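Exosome complex exonuclease RRP46 homolog (Oryza sativa Japonica Group, PDB 3HKM) binds double-stranded DNA and single-stranded RNA, shows hydrolytic DNase and phosphorolytic RNase activity in vitro, and is a probable component of the exosome. Local coordinates at residues Val40-Val44 and Ala122-Leu127; Leu137-Ile141 and Ile222-Arg227. One frame throughout, in Å; residues are numbered along the deposited sequence.

Contact 1. Residues Val40-Val44 and Ala122-Leu127; sequences VLAAV and ACCAAL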
# COMPACT_ATOMS: atom_id res chain seq x y z
N VAL A 40 -5.88 -4.09 -7.45
CA VAL A 40 -5.53 -5.07 -6.42
C VAL A 40 -6.76 -5.45 -5.59
O VAL A 40 -7.66 -4.63 -5.40
CB VAL A 40 -4.46 -4.45 -5.49
CG1 VAL A 40 -4.74 -4.77 -4.04
CG2 VAL A 40 -3.03 -4.84 -5.93
N LEU A 41 -6.81 -6.69 -5.11
CA LEU A 41 -7.86 -7.12 -4.18
C LEU A 41 -7.29 -7.49 -2.82
O LEU A 41 -6.44 -8.37 -2.71
CB LEU A 41 -8.68 -8.29 -4.74
CG LEU A 41 -9.63 -8.97 -3.75
CD1 LEU A 41 -10.75 -8.02 -3.32
CD2 LEU A 41 -10.22 -10.26 -4.32
N ALA A 42 -7.77 -6.81 -1.78
CA ALA A 42 -7.29 -6.99 -0.40
C ALA A 42 -8.33 -7.66 0.51
O ALA A 42 -9.43 -7.15 0.67
CB ALA A 42 -6.86 -5.65 0.18
N ALA A 43 -7.97 -8.79 1.11
CA ALA A 43 -8.90 -9.55 1.96
C ALA A 43 -8.36 -9.69 3.38
O ALA A 43 -7.22 -10.12 3.56
CB ALA A 43 -9.18 -10.92 1.35
N VAL A 44 -9.17 -9.33 4.37
CA VAL A 44 -8.75 -9.39 5.77
C VAL A 44 -9.71 -10.25 6.57
O VAL A 44 -10.91 -10.18 6.37
CB VAL A 44 -8.74 -7.99 6.41
CG1 VAL A 44 -8.10 -8.06 7.79
CG2 VAL A 44 -8.00 -7.00 5.51
N ALA A 122 -4.76 -0.33 -0.67
CA ALA A 122 -5.80 -1.35 -0.72
C ALA A 122 -5.96 -2.04 0.63
O ALA A 122 -7.08 -2.28 1.09
CB ALA A 122 -5.44 -2.37 -1.78
N CYS A 123 -4.83 -2.36 1.25
CA CYS A 123 -4.81 -3.14 2.48
C CYS A 123 -5.21 -2.29 3.65
O CYS A 123 -5.82 -2.80 4.60
CB CYS A 123 -3.43 -3.74 2.71
SG CYS A 123 -3.15 -5.25 1.77
N CYS A 124 -4.87 -1.01 3.61
CA CYS A 124 -5.30 -0.09 4.66
C CYS A 124 -6.81 0.05 4.65
O CYS A 124 -7.44 0.16 5.71
CB CYS A 124 -4.65 1.28 4.50
SG CYS A 124 -5.27 2.50 5.70
N ALA A 125 -7.40 0.05 3.46
CA ALA A 125 -8.84 0.15 3.32
C ALA A 125 -9.55 -1.10 3.82
O ALA A 125 -10.56 -1.01 4.52
CB ALA A 125 -9.23 0.44 1.89
N ALA A 126 -9.02 -2.27 3.46
CA ALA A 126 -9.61 -3.54 3.87
C ALA A 126 -9.53 -3.77 5.39
O ALA A 126 -10.47 -4.28 5.99
CB ALA A 126 -8.99 -4.68 3.12
N LEU A 127 -8.41 -3.40 6.01
CA LEU A 127 -8.28 -3.46 7.47
C LEU A 127 -9.33 -2.61 8.16
O LEU A 127 -9.95 -3.03 9.14
CB LEU A 127 -6.90 -2.98 7.91
CG LEU A 127 -5.68 -3.83 7.57
CD1 LEU A 127 -4.42 -2.99 7.70
CD2 LEU A 127 -5.63 -5.06 8.45

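Contact 2. Residues Leu137-Ile141 and Ile222-Arg227; sequences LAVAI and ISDFMR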
# COMPACT_ATOMS: atom_id res chain seq x y z
N LEU A 137 -4.09 5.78 9.61
CA LEU A 137 -4.15 5.36 8.21
C LEU A 137 -2.75 5.27 7.60
O LEU A 137 -1.86 6.03 7.97
CB LEU A 137 -4.97 6.37 7.40
CG LEU A 137 -6.46 6.15 7.17
CD1 LEU A 137 -7.19 5.79 8.45
CD2 LEU A 137 -7.05 7.39 6.52
N ALA A 138 -2.57 4.35 6.66
CA ALA A 138 -1.38 4.33 5.82
C ALA A 138 -1.75 4.74 4.40
O ALA A 138 -2.60 4.12 3.76
CB ALA A 138 -0.73 2.95 5.84
N VAL A 139 -1.12 5.80 3.91
CA VAL A 139 -1.35 6.27 2.54
C VAL A 139 -0.02 6.25 1.78
O VAL A 139 0.90 6.99 2.10
CB VAL A 139 -2.01 7.68 2.53
CG1 VAL A 139 -1.84 8.35 1.18
CG2 VAL A 139 -3.48 7.57 2.87
N ALA A 140 0.09 5.36 0.79
CA ALA A 140 1.35 5.16 0.08
C ALA A 140 1.31 5.78 -1.31
O ALA A 140 0.27 5.80 -1.96
CB ALA A 140 1.67 3.68 -0.02
N ILE A 141 2.45 6.29 -1.77
CA ILE A 141 2.55 6.89 -3.10
C ILE A 141 3.88 6.56 -3.77
O ILE A 141 4.94 6.75 -3.18
CB ILE A 141 2.40 8.43 -3.04
CG1 ILE A 141 1.05 8.83 -2.43
CG2 ILE A 141 2.57 9.03 -4.42
CD1 ILE A 141 0.87 10.32 -2.26
N ILE A 222 -5.72 10.88 -0.92
CA ILE A 222 -5.98 9.46 -0.69
C ILE A 222 -6.68 9.21 0.65
O ILE A 222 -7.59 8.39 0.74
CB ILE A 222 -4.68 8.63 -0.74
CG1 ILE A 222 -4.02 8.72 -2.11
CG2 ILE A 222 -4.98 7.18 -0.41
CD1 ILE A 222 -2.63 8.11 -2.13
N SER A 223 -6.24 9.90 1.70
CA SER A 223 -6.86 9.73 3.02
C SER A 223 -8.26 10.38 3.12
O SER A 223 -9.11 9.88 3.85
CB SER A 223 -5.93 10.20 4.15
OG SER A 223 -5.65 11.58 4.06
N ASP A 224 -8.49 11.47 2.39
CA ASP A 224 -9.82 12.08 2.31
C ASP A 224 -10.80 11.10 1.67
O ASP A 224 -11.99 11.10 1.98
CB ASP A 224 -9.80 13.38 1.49
CG ASP A 224 -9.07 14.54 2.19
OD1 ASP A 224 -8.71 14.43 3.38
OD2 ASP A 224 -8.87 15.58 1.52
N PHE A 225 -10.29 10.27 0.76
CA PHE A 225 -11.06 9.20 0.12
C PHE A 225 -11.39 8.10 1.13
O PHE A 225 -12.55 7.69 1.28
CB PHE A 225 -10.23 8.64 -1.05
CG PHE A 225 -10.93 7.57 -1.86
CD1 PHE A 225 -12.07 7.85 -2.59
CD2 PHE A 225 -10.40 6.29 -1.92
CE1 PHE A 225 -12.69 6.87 -3.35
CE2 PHE A 225 -11.02 5.30 -2.67
CZ PHE A 225 -12.18 5.59 -3.38
N MET A 226 -10.36 7.63 1.83
CA MET A 226 -10.53 6.68 2.93
C MET A 226 -11.46 7.20 4.02
O MET A 226 -12.29 6.46 4.54
CB MET A 226 -9.17 6.32 3.55
CG MET A 226 -8.24 5.53 2.63
SD MET A 226 -6.63 5.18 3.37
CE MET A 226 -5.82 4.30 2.04
N ARG A 227 -11.32 8.47 4.38
CA ARG A 227 -12.08 9.02 5.51
C ARG A 227 -13.54 9.36 5.20
O ARG A 227 -14.39 9.38 6.09
CB ARG A 227 -11.35 10.23 6.10
CG ARG A 227 -10.10 9.87 6.91
CD ARG A 227 -10.39 9.77 8.40
NE ARG A 227 -9.24 9.26 9.15
CZ ARG A 227 -8.06 9.87 9.18
NH1 ARG A 227 -7.89 10.99 8.50
NH2 ARG A 227 -7.06 9.35 9.88

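Contact 1. Residues Val40-Val44 and Ala122-Leu127
Ala42 sits against the helix segment 122-127 with its methyl lodged among Ala122, Cys123 and Ala126, its CB lying 3.8 Å from CB of Ala126. Three alternate residues of the strand, Val40, Ala42 and Val44, direct their CB atoms at the helix, while Leu41 and Ala43 point away. The small residues let the two backbones come close: the axes of strand 40-44 and helix 122-127 approach to 7.5 Å and run in similar directions, 35° apart. Packing is tightest at the alanines. CG1 of Val40 presses on CB of Ala122 at 3.4 Å, and CG2 of Val44 meets CB of Ala126 at 3.5 Å, both shorter than usual van der Waals separations. The same Ala126 methyl also rests on the carbonyl oxygen of Ala42. Looser contacts involve the larger helix side chains. Cys123 only grazes the strand, its SG 4.1 Å from CB of Ala42. Leu127 starts out pointing away and returns only through CD2, which lies 3.9 Å from CG1 of Val44; the two side chains cross at about a right angle. Val44 places CG1 anti to its backbone N (chi1 -171°), which gives that branch to Leu127 and the other to Ala126. The looser side is not a solvent side, since every touching residue is buried. Helix 115-130 thus lies on the mixed sheet of the RNase PH domain: Ala126 reaches Ala31 of strand 29-35, Cys123 reaches Val104 of strand 100-110, and Leu88 of helix 77-91 packs against both Cys123 and Leu127.

Contact 2. Residues Leu137-Ile141 and Ile222-Arg227
This is an apolar helix-on-sheet contact in the RNase PH fold, where long helix 205-229 packs on the antiparallel sheet through strand 138-145. Val139 and Ile222 form its middle, with CG1 of Val139 squeezed to 3.4 Å from CD1 of Ile222. A chi1 of 161° swings CG1 of Val139 opposite the backbone N, against CB and CD1 of Ile222, while CG2 meets CG2 of Ile222 and goes on to touch Ser223 and Met226. Ile141 adds its CG1, 3.8 Å from the Ile222 CD1. The extended chain of Met226 slides past Leu137 in the opposite direction and brings CE to 3.7 Å from the carbonyl oxygen of Ala138, a buried acceptor with no polar partner in the model. At the more exposed end, beside Arg227, Leu137 fills the angle between Ser223, Met226 and Arg227. Cutting Leu137 back to an alanine is likely to open a gap beside Met226 and deprive one Arg227 guanidinium face of its cover. Arg227 NH2 and Ser223 OG each make a weak hydrogen bond to Asn173, whose backbone also bonds to Leu137. The Arg227 side chain bends at chi2 (-96°), folding its flat end back over the leucine: CD2 of Leu137 sits over the centre of one guanidinium face, 3.8 Å from CZ of Arg227.

The centres of contacts 1 and 2 lie 12 Å apart, and they follow one another along the chain: segments 40-44 and 122-127 have already met before 137-141 begins. Helix 115-130, which supplies one side of contact 1, is followed in the chain by strand 138-145 of contact 2. It also joins the two physically through Cys124, whose SG lies 3.8 Å from SD of Met226 and 3.4 Å from N of Ala138. Contact 1 belongs to the mixed sheet and contact 2 to the antiparallel sheet, each packed against a helix. Helix 115-130 lies between them, since Ala140 packs on its Pro117 and Ile120, and so packs against strands of both sheets.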